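Local coordinates for DNA replication and repair protein RecF (Caldanaerobacter subterraneus subsp. tengcongensis, PDB 5Z69) that binds ATP and probably single-stranded DNA as an ABC-type ATPase and acts as a recombination mediator in the RecFOR pathway of DNA repair, at residues F28-G37 against F343-S351; L144-Y155 against I200-L208. All coordinates share one frame; numbering follows the deposited sequence.

Contact 1: F28-G37 against F343-S351; sequences FCEGVNLIYG and FQSFITHTS
Phe-346 drives its ring edge into the face of Phe-28, a T-shaped stack with planes at 86° in which Phe-346 CE1 stands over the ring centre, 3.4 Å from Phe-28 CG. The amide of Asn-33 lies nearly flat over one face of the Phe-346 ring, and Ile-35 CD1 touches that ring's edge. Beside this cluster, Cys-29 O is gripped from opposite faces of its carbonyl plane: Asn-33 ND2 donates at 2.9 Å from one, Gln-344 NE2 at 3.1 Å from the other. Gln-344 gets there because its side chain runs out extended, CG anti to the backbone N (chi1 -177°); its OE1 accepts from Leu-10 N. The backbones pair in parallel from Val-32 with Ser-345 to Tyr-36 with His-349, the ladder ending at Gly-37 N to His-349 O (3.1 Å). On the sheet face of Val-32, Leu-34, Ser-345 and Ile-347, Val-32 CG1 meets Ile-347 CD1 at 3.8 Å. These are central strands of the P-loop ATPase sheet: 32-36 runs into the predicted ATP-binding loop at Gly-37, and Thr-348 touches the bound ATP analogue. Ladder and aromatic packing are consistent with a rigid setting for the nucleotide site.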
loop_
_atom_site.group_PDB
_atom_site.type_symbol
_atom_site.label_atom_id
_atom_site.label_comp_id
_atom_site.label_asym_id
_atom_site.label_seq_id
_atom_site.Cartn_x
_atom_site.Cartn_y
_atom_site.Cartn_z
ATOM N N PHE A 28 25.905 -2.013 -38.332
ATOM C CA PHE A 28 26.440 -1.506 -37.064
ATOM C C PHE A 28 27.758 -2.168 -36.689
ATOM O O PHE A 28 28.239 -3.022 -37.422
ATOM C CB PHE A 28 25.423 -1.670 -35.944
ATOM C CG PHE A 28 24.145 -0.918 -36.198
ATOM C CD1 PHE A 28 24.172 0.466 -36.414
ATOM C CD2 PHE A 28 22.934 -1.596 -36.286
ATOM C CE1 PHE A 28 22.994 1.188 -36.673
ATOM C CE2 PHE A 28 21.732 -0.888 -36.561
ATOM C CZ PHE A 28 21.771 0.508 -36.744
ATOM N N CYS A 29 28.336 -1.754 -35.556
ATOM C CA CYS A 29 29.670 -2.192 -35.161
ATOM C C CYS A 29 29.640 -2.871 -33.803
ATOM O O CYS A 29 28.667 -2.742 -33.032
ATOM C CB CYS A 29 30.657 -0.995 -35.129
ATOM S SG CYS A 29 29.998 0.640 -34.580
ATOM N N GLU A 30 30.712 -3.600 -33.517
ATOM C CA GLU A 30 30.963 -4.088 -32.168
ATOM C C GLU A 30 31.239 -2.901 -31.263
ATOM O O GLU A 30 31.895 -1.943 -31.670
ATOM C CB GLU A 30 32.151 -5.052 -32.149
ATOM C CG GLU A 30 31.940 -6.347 -32.914
ATOM C CD GLU A 30 31.247 -7.421 -32.090
ATOM O OE1 GLU A 30 30.837 -7.141 -30.926
ATOM O OE2 GLU A 30 31.110 -8.549 -32.607
ATOM N N GLY A 31 30.734 -2.960 -30.041
ATOM C CA GLY A 31 31.020 -1.929 -29.058
ATOM C C GLY A 31 30.019 -0.800 -29.141
ATOM O O GLY A 31 28.835 -1.040 -29.333
ATOM N N VAL A 32 30.505 0.431 -29.026
ATOM C CA VAL A 32 29.651 1.610 -28.961
ATOM C C VAL A 32 29.295 2.125 -30.360
ATOM O O VAL A 32 30.170 2.481 -31.155
ATOM C CB VAL A 32 30.335 2.741 -28.144
ATOM C CG1 VAL A 32 29.527 4.015 -28.183
ATOM C CG2 VAL A 32 30.602 2.282 -26.684
ATOM N N ASN A 33 27.997 2.134 -30.659
ATOM C CA ASN A 33 27.505 2.766 -31.876
ATOM C C ASN A 33 26.946 4.126 -31.483
ATOM O O ASN A 33 25.879 4.204 -30.878
ATOM C CB ASN A 33 26.439 1.898 -32.565
ATOM C CG ASN A 33 27.006 0.565 -33.073
ATOM O OD1 ASN A 33 27.106 0.353 -34.266
ATOM N ND2 ASN A 33 27.373 -0.325 -32.159
ATOM N N LEU A 34 27.691 5.188 -31.789
ATOM C CA LEU A 34 27.295 6.546 -31.430
ATOM C C LEU A 34 26.331 7.092 -32.479
ATOM O O LEU A 34 26.657 7.152 -33.653
ATOM C CB LEU A 34 28.531 7.448 -31.306
ATOM C CG LEU A 34 28.456 8.798 -30.583
ATOM C CD1 LEU A 34 28.116 9.912 -31.548
ATOM C CD2 LEU A 34 27.469 8.775 -29.426
ATOM N N ILE A 35 25.126 7.452 -32.051
ATOM C CA ILE A 35 24.183 8.091 -32.953
ATOM C C ILE A 35 23.946 9.517 -32.490
ATOM O O ILE A 35 23.364 9.734 -31.434
ATOM C CB ILE A 35 22.866 7.330 -33.002
ATOM C CG1 ILE A 35 23.112 5.898 -33.479
ATOM C CG2 ILE A 35 21.866 8.054 -33.908
ATOM C CD1 ILE A 35 22.197 4.894 -32.834
ATOM N N TYR A 36 24.424 10.487 -33.255
ATOM C CA TYR A 36 24.335 11.873 -32.813
ATOM C C TYR A 36 23.713 12.782 -33.871
ATOM O O TYR A 36 23.720 12.484 -35.063
ATOM C CB TYR A 36 25.716 12.408 -32.422
ATOM C CG TYR A 36 26.557 12.854 -33.600
ATOM C CD1 TYR A 36 27.247 11.931 -34.387
ATOM C CD2 TYR A 36 26.665 14.204 -33.920
ATOM C CE1 TYR A 36 28.010 12.348 -35.468
ATOM C CE2 TYR A 36 27.420 14.628 -34.988
ATOM C CZ TYR A 36 28.091 13.701 -35.760
ATOM O OH TYR A 36 28.840 14.143 -36.823
ATOM N N GLY A 37 23.185 13.907 -33.418
ATOM C CA GLY A 37 22.572 14.866 -34.308
ATOM C C GLY A 37 21.795 15.868 -33.489
ATOM O O GLY A 37 21.577 15.661 -32.285
ATOM N N PHE A 343 29.575 -5.114 -24.169
ATOM C CA PHE A 343 28.263 -5.044 -24.852
ATOM C C PHE A 343 28.331 -4.364 -26.217
ATOM O O PHE A 343 29.153 -3.477 -26.437
ATOM C CB PHE A 343 27.230 -4.261 -24.010
ATOM C CG PHE A 343 26.960 -4.839 -22.657
ATOM C CD1 PHE A 343 25.848 -5.646 -22.441
ATOM C CD2 PHE A 343 27.794 -4.535 -21.577
ATOM C CE1 PHE A 343 25.587 -6.163 -21.198
ATOM C CE2 PHE A 343 27.543 -5.043 -20.329
ATOM C CZ PHE A 343 26.440 -5.863 -20.123
ATOM N N GLN A 344 27.437 -4.732 -27.130
ATOM C CA GLN A 344 27.125 -3.792 -28.198
ATOM C C GLN A 344 26.178 -2.751 -27.583
ATOM O O GLN A 344 25.230 -3.115 -26.895
ATOM C CB GLN A 344 26.473 -4.467 -29.409
ATOM C CG GLN A 344 26.208 -3.496 -30.554
ATOM C CD GLN A 344 25.400 -4.118 -31.688
ATOM O OE1 GLN A 344 24.416 -4.822 -31.449
ATOM N NE2 GLN A 344 25.805 -3.846 -32.921
ATOM N N SER A 345 26.453 -1.465 -27.792
ATOM C CA SER A 345 25.555 -0.427 -27.286
ATOM C C SER A 345 25.216 0.582 -28.367
ATOM O O SER A 345 25.956 0.757 -29.325
ATOM C CB SER A 345 26.170 0.303 -26.064
ATOM O OG SER A 345 27.439 0.853 -26.398
ATOM N N PHE A 346 24.066 1.226 -28.200
ATOM C CA PHE A 346 23.622 2.276 -29.089
ATOM C C PHE A 346 23.403 3.488 -28.223
ATOM O O PHE A 346 22.561 3.470 -27.330
ATOM C CB PHE A 346 22.347 1.860 -29.851
ATOM C CG PHE A 346 22.590 0.758 -30.855
ATOM C CD1 PHE A 346 22.832 1.059 -32.190
ATOM C CD2 PHE A 346 22.607 -0.577 -30.451
ATOM C CE1 PHE A 346 23.090 0.038 -33.113
ATOM C CE2 PHE A 346 22.879 -1.606 -31.363
ATOM C CZ PHE A 346 23.124 -1.296 -32.697
ATOM N N ILE A 347 24.193 4.527 -28.462
ATOM C CA ILE A 347 24.142 5.722 -27.629
ATOM C C ILE A 347 23.770 6.957 -28.448
ATOM O O ILE A 347 24.419 7.276 -29.451
ATOM C CB ILE A 347 25.496 5.970 -26.912
ATOM C CG1 ILE A 347 25.851 4.786 -26.011
ATOM C CG2 ILE A 347 25.420 7.234 -26.061
ATOM C CD1 ILE A 347 27.220 4.923 -25.329
ATOM N N THR A 348 22.722 7.655 -28.021
ATOM C CA THR A 348 22.333 8.872 -28.711
ATOM C C THR A 348 22.939 10.081 -28.029
ATOM O O THR A 348 23.053 10.137 -26.798
ATOM C CB THR A 348 20.793 9.042 -28.792
ATOM O OG1 THR A 348 20.242 9.084 -27.479
ATOM C CG2 THR A 348 20.166 7.890 -29.566
ATOM N N HIS A 349 23.327 11.060 -28.834
ATOM C CA HIS A 349 23.910 12.274 -28.283
ATOM C C HIS A 349 23.744 13.441 -29.249
ATOM O O HIS A 349 23.280 13.270 -30.370
ATOM C CB HIS A 349 25.395 12.053 -27.953
ATOM C CG HIS A 349 25.927 12.981 -26.904
ATOM N ND1 HIS A 349 25.177 13.384 -25.820
ATOM C CD2 HIS A 349 27.132 13.584 -26.771
ATOM C CE1 HIS A 349 25.895 14.196 -25.066
ATOM N NE2 HIS A 349 27.085 14.334 -25.620
ATOM N N THR A 350 24.133 14.624 -28.787
ATOM C CA THR A 350 24.122 15.855 -29.567
ATOM C C THR A 350 25.401 16.025 -30.386
ATOM O O THR A 350 25.366 16.534 -31.503
ATOM C CB THR A 350 23.932 17.075 -28.629
ATOM O OG1 THR A 350 22.573 17.114 -28.178
ATOM C CG2 THR A 350 24.260 18.380 -29.336
ATOM N N SER A 351 26.529 15.584 -29.835
ATOM C CA SER A 351 27.820 15.713 -30.520
ATOM C C SER A 351 28.526 14.376 -30.579
ATOM O O SER A 351 28.128 13.440 -29.877
ATOM C CB SER A 351 28.724 16.728 -29.808
ATOM O OG SER A 351 29.300 16.157 -28.645
#

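Contact 2: L144-Y155 against I200-L208; sequences LDACISVIDKNY and IIKVRNNYL
Arg-204 reaches between Leu-144, Asp-145, Ile-148 and Tyr-155 as a knob into a hole; with chi2 and chi3 both anti, its chain runs straight out and carries the guanidinium to Asp-145. NH2 makes a salt bridge to Asp-145 OD1 at 2.8 Å, meeting the carboxylate on its syn side with the two flat groups turned 40° apart. NE points in the guanidinium plane at Tyr-155 OH, 3.0 Å away and nearly straight at 167°. Tyr-155 OH in turn donates to Asp-145 OD1 in a bond modelled as very short, so that oxygen receives both partners, while a water bridges Asp-145 OD2 and Arg-204 NH2. Leu-144 CD2 lies against the aliphatic part of the arginine, 3.8 Å from CG.

One turn on, Tyr-207 is a second knob, among Leu-144, Cys-147, Ile-148 and Ile-151. Leu-144 CD1 comes within 3.5 Å of its CD2, Ile-148 CG1 approaches its CG, and Ile-151 CD1 meets the ring edge. This is near-orthogonal, knobs-into-holes helix packing in the helical part of RecF: segments 144-151 and 200-208 cross at 92°, their axes 10.8 Å apart, a spacing bridged by long side chains.

An alanine in place of Arg-204 would probably leave the Asp-145 carboxylate without its charged mate and open a gap beside Leu-144.

Tyr-155 belongs to the following helix, 153-177, and its CD2 packs on Val-203 CG1 at 3.5 Å while Ile-148 CG2 covers one ring face. The turn at Asp-152, the N-cap residue, probably sets its position; Asp-152 OD2 accepts from Tyr-155 N at 3.2 Å. Farther out, Glu-274 forms a salt bridge with Arg-204 NH1, which also donates to Pro-271 O, and Ile-308 of helix 291-313 packs against Tyr-207.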
loop_
_atom_site.group_PDB
_atom_site.type_symbol
_atom_site.label_atom_id
_atom_site.label_comp_id
_atom_site.label_asym_id
_atom_site.label_seq_id
_atom_site.Cartn_x
_atom_site.Cartn_y
_atom_site.Cartn_z
ATOM N N LEU A 144 7.116 -3.848 -14.468
ATOM C CA LEU A 144 7.310 -5.159 -13.879
ATOM C C LEU A 144 6.830 -6.308 -14.784
ATOM O O LEU A 144 7.500 -7.329 -14.905
ATOM C CB LEU A 144 6.588 -5.220 -12.533
ATOM C CG LEU A 144 6.752 -6.518 -11.747
ATOM C CD1 LEU A 144 8.199 -6.778 -11.442
ATOM C CD2 LEU A 144 5.932 -6.446 -10.448
ATOM N N ASP A 145 5.653 -6.153 -15.393
ATOM C CA ASP A 145 5.105 -7.174 -16.282
ATOM C C ASP A 145 6.018 -7.394 -17.496
ATOM O O ASP A 145 6.202 -8.520 -17.947
ATOM C CB ASP A 145 3.713 -6.772 -16.768
ATOM C CG ASP A 145 2.623 -7.044 -15.751
ATOM O OD1 ASP A 145 2.809 -7.900 -14.860
ATOM O OD2 ASP A 145 1.552 -6.422 -15.886
ATOM N N ALA A 146 6.577 -6.308 -18.016
ATOM C CA ALA A 146 7.446 -6.376 -19.200
ATOM C C ALA A 146 8.794 -6.984 -18.862
ATOM O O ALA A 146 9.310 -7.800 -19.625
ATOM C CB ALA A 146 7.635 -4.989 -19.806
ATOM N N CYS A 147 9.379 -6.583 -17.730
ATOM C CA CYS A 147 10.630 -7.187 -17.284
ATOM C C CYS A 147 10.497 -8.693 -17.151
ATOM O O CYS A 147 11.342 -9.462 -17.637
ATOM C CB CYS A 147 11.079 -6.602 -15.946
ATOM S SG CYS A 147 11.629 -4.905 -16.078
ATOM N N ILE A 148 9.431 -9.120 -16.486
ATOM C CA ILE A 148 9.278 -10.550 -16.233
ATOM C C ILE A 148 8.948 -11.348 -17.495
ATOM O O ILE A 148 9.540 -12.398 -17.718
ATOM C CB ILE A 148 8.211 -10.822 -15.194
ATOM C CG1 ILE A 148 8.580 -10.106 -13.860
ATOM C CG2 ILE A 148 8.069 -12.344 -15.007
ATOM C CD1 ILE A 148 7.513 -10.177 -12.789
ATOM N N SER A 149 7.997 -10.848 -18.293
ATOM C CA SER A 149 7.556 -11.490 -19.511
ATOM C C SER A 149 8.714 -11.733 -20.477
ATOM O O SER A 149 8.760 -12.761 -21.136
ATOM C CB SER A 149 6.475 -10.649 -20.196
ATOM O OG SER A 149 5.346 -10.525 -19.343
ATOM N N VAL A 150 9.651 -10.798 -20.537
ATOM C CA VAL A 150 10.791 -10.951 -21.426
ATOM C C VAL A 150 11.590 -12.191 -21.042
ATOM O O VAL A 150 12.076 -12.921 -21.902
ATOM C CB VAL A 150 11.711 -9.700 -21.399
ATOM C CG1 VAL A 150 13.102 -10.039 -21.964
ATOM C CG2 VAL A 150 11.066 -8.577 -22.214
ATOM N N ILE A 151 11.708 -12.461 -19.746
ATOM C CA ILE A 151 12.561 -13.567 -19.374
ATOM C C ILE A 151 11.776 -14.830 -19.040
ATOM O O ILE A 151 12.353 -15.904 -18.951
ATOM C CB ILE A 151 13.502 -13.163 -18.218
ATOM C CG1 ILE A 151 12.763 -12.901 -16.921
ATOM C CG2 ILE A 151 14.216 -11.881 -18.576
ATOM C CD1 ILE A 151 13.689 -12.334 -15.845
ATOM N N ASP A 152 10.456 -14.733 -18.935
ATOM C CA ASP A 152 9.677 -15.876 -18.435
ATOM C C ASP A 152 8.384 -16.049 -19.227
ATOM O O ASP A 152 7.373 -15.374 -18.985
ATOM C CB ASP A 152 9.388 -15.703 -16.923
ATOM C CG ASP A 152 8.583 -16.863 -16.315
ATOM O OD1 ASP A 152 8.396 -16.864 -15.073
ATOM O OD2 ASP A 152 8.124 -17.762 -17.046
ATOM N N LYS A 153 8.423 -17.002 -20.147
ATOM C CA LYS A 153 7.322 -17.252 -21.069
ATOM C C LYS A 153 6.062 -17.776 -20.371
ATOM O O LYS A 153 4.946 -17.496 -20.802
ATOM C CB LYS A 153 7.785 -18.234 -22.157
ATOM C CG LYS A 153 7.001 -18.152 -23.453
ATOM N N ASN A 154 6.229 -18.523 -19.283
ATOM C CA ASN A 154 5.073 -19.065 -18.578
ATOM C C ASN A 154 4.310 -17.971 -17.846
ATOM O O ASN A 154 3.086 -18.023 -17.723
ATOM C CB ASN A 154 5.505 -20.166 -17.609
ATOM C CG ASN A 154 6.102 -21.363 -18.335
ATOM O OD1 ASN A 154 5.590 -21.786 -19.372
ATOM N ND2 ASN A 154 7.200 -21.893 -17.808
ATOM N N TYR A 155 5.042 -16.980 -17.355
ATOM C CA TYR A 155 4.411 -15.842 -16.704
ATOM C C TYR A 155 3.652 -15.033 -17.731
ATOM O O TYR A 155 2.511 -14.612 -17.495
ATOM C CB TYR A 155 5.446 -14.964 -16.028
ATOM C CG TYR A 155 4.921 -13.640 -15.499
ATOM C CD1 TYR A 155 4.910 -12.481 -16.291
ATOM C CD2 TYR A 155 4.471 -13.537 -14.188
ATOM C CE1 TYR A 155 4.449 -11.251 -15.764
ATOM C CE2 TYR A 155 4.015 -12.336 -13.666
ATOM C CZ TYR A 155 4.002 -11.202 -14.443
ATOM O OH TYR A 155 3.537 -10.031 -13.865
ATOM N N ILE A 200 0.651 -15.394 -10.708
ATOM C CA ILE A 200 1.261 -14.125 -11.078
ATOM C C ILE A 200 1.884 -13.435 -9.857
ATOM O O ILE A 200 3.013 -12.937 -9.919
ATOM C CB ILE A 200 0.205 -13.232 -11.757
ATOM C CG1 ILE A 200 0.052 -13.645 -13.236
ATOM C CG2 ILE A 200 0.551 -11.747 -11.645
ATOM C CD1 ILE A 200 -1.299 -13.267 -13.826
ATOM N N ILE A 201 1.149 -13.410 -8.748
ATOM C CA ILE A 201 1.684 -12.834 -7.517
ATOM C C ILE A 201 2.963 -13.556 -7.116
ATOM O O ILE A 201 3.969 -12.924 -6.787
ATOM C CB ILE A 201 0.649 -12.904 -6.373
ATOM C CG1 ILE A 201 -0.407 -11.822 -6.584
ATOM C CG2 ILE A 201 1.329 -12.755 -5.001
ATOM C CD1 ILE A 201 -1.715 -12.095 -5.874
ATOM N N LYS A 202 2.939 -14.883 -7.191
ATOM C CA LYS A 202 4.104 -15.674 -6.806
ATOM C C LYS A 202 5.338 -15.297 -7.627
ATOM O O LYS A 202 6.426 -15.097 -7.079
ATOM C CB LYS A 202 3.820 -17.171 -6.957
ATOM C CG LYS A 202 4.975 -18.033 -6.466
ATOM C CD LYS A 202 5.210 -19.260 -7.327
ATOM C CE LYS A 202 5.878 -18.887 -8.651
ATOM N NZ LYS A 202 6.216 -20.070 -9.506
ATOM N N VAL A 203 5.171 -15.182 -8.939
ATOM C CA VAL A 203 6.308 -14.854 -9.777
ATOM C C VAL A 203 6.742 -13.401 -9.606
ATOM O O VAL A 203 7.946 -13.100 -9.602
ATOM C CB VAL A 203 6.005 -15.125 -11.257
ATOM C CG1 VAL A 203 7.145 -14.594 -12.139
ATOM C CG2 VAL A 203 5.772 -16.613 -11.472
ATOM N N ARG A 204 5.777 -12.498 -9.469
ATOM C CA ARG A 204 6.116 -11.099 -9.225
ATOM C C ARG A 204 6.952 -10.964 -7.959
ATOM O O ARG A 204 7.906 -10.177 -7.921
ATOM C CB ARG A 204 4.868 -10.230 -9.110
ATOM C CG ARG A 204 4.219 -9.885 -10.442
ATOM C CD ARG A 204 3.027 -8.959 -10.231
ATOM N NE ARG A 204 2.439 -8.596 -11.507
ATOM C CZ ARG A 204 1.371 -7.829 -11.656
ATOM N NH1 ARG A 204 0.746 -7.332 -10.590
ATOM N NH2 ARG A 204 0.923 -7.565 -12.876
ATOM N N ASN A 205 6.594 -11.738 -6.934
ATOM C CA ASN A 205 7.353 -11.738 -5.679
ATOM C C ASN A 205 8.772 -12.239 -5.886
ATOM O O ASN A 205 9.733 -11.638 -5.395
ATOM C CB ASN A 205 6.672 -12.597 -4.619
ATOM C CG ASN A 205 7.280 -12.397 -3.229
ATOM O OD1 ASN A 205 7.146 -11.335 -2.629
ATOM N ND2 ASN A 205 7.963 -13.414 -2.735
ATOM N N ASN A 206 8.907 -13.350 -6.603
ATOM C CA ASN A 206 10.234 -13.875 -6.929
ATOM C C ASN A 206 11.111 -12.811 -7.592
ATOM O O ASN A 206 12.288 -12.677 -7.269
ATOM C CB ASN A 206 10.140 -15.097 -7.849
ATOM C CG ASN A 206 9.356 -16.250 -7.237
ATOM O OD1 ASN A 206 8.735 -17.036 -7.957
ATOM N ND2 ASN A 206 9.376 -16.357 -5.912
ATOM N N TYR A 207 10.525 -12.055 -8.521
ATOM C CA TYR A 207 11.299 -11.062 -9.261
ATOM C C TYR A 207 11.632 -9.867 -8.352
ATOM O O TYR A 207 12.748 -9.342 -8.384
ATOM C CB TYR A 207 10.543 -10.571 -10.525
ATOM C CG TYR A 207 11.371 -9.619 -11.355
ATOM C CD1 TYR A 207 12.139 -10.087 -12.430
ATOM C CD2 TYR A 207 11.402 -8.258 -11.073
ATOM C CE1 TYR A 207 12.912 -9.218 -13.185
ATOM C CE2 TYR A 207 12.170 -7.387 -11.818
ATOM C CZ TYR A 207 12.921 -7.878 -12.888
ATOM O OH TYR A 207 13.714 -7.026 -13.633
ATOM N N LEU A 208 10.654 -9.430 -7.571
ATOM C CA LEU A 208 10.857 -8.295 -6.685
ATOM C C LEU A 208 11.929 -8.612 -5.612
ATOM O O LEU A 208 12.724 -7.727 -5.263
ATOM C CB LEU A 208 9.529 -7.872 -6.062
ATOM C CG LEU A 208 8.592 -7.170 -7.046
ATOM C CD1 LEU A 208 7.271 -7.001 -6.402
ATOM C CD2 LEU A 208 9.098 -5.814 -7.526
HETATM O O HOH W 1 -0.879 -6.270 -14.547
#

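How the contacts relate
After strands 9-16 and 24-27 the chain enters strand 32-36, which pairs with strand 345-349 only near the C-terminal end; contact 1 therefore closes a loop of 305 intervening residues. Contact 2 lies wholly within that loop and closes a much shorter one of 44 residues, mostly helical, bringing helix 186-222 back across helix 137-151 and the start of helix 153-177. The two closures nest without crossing. Contact 1 joins neighbouring strands of the mixed sheet beside the nucleotide, whereas contact 2 ties together helices away from the nucleotide pocket. They lie on opposite sides of the chain's centre, their own centres 30 Å apart and their nearest atoms about 13 Å apart.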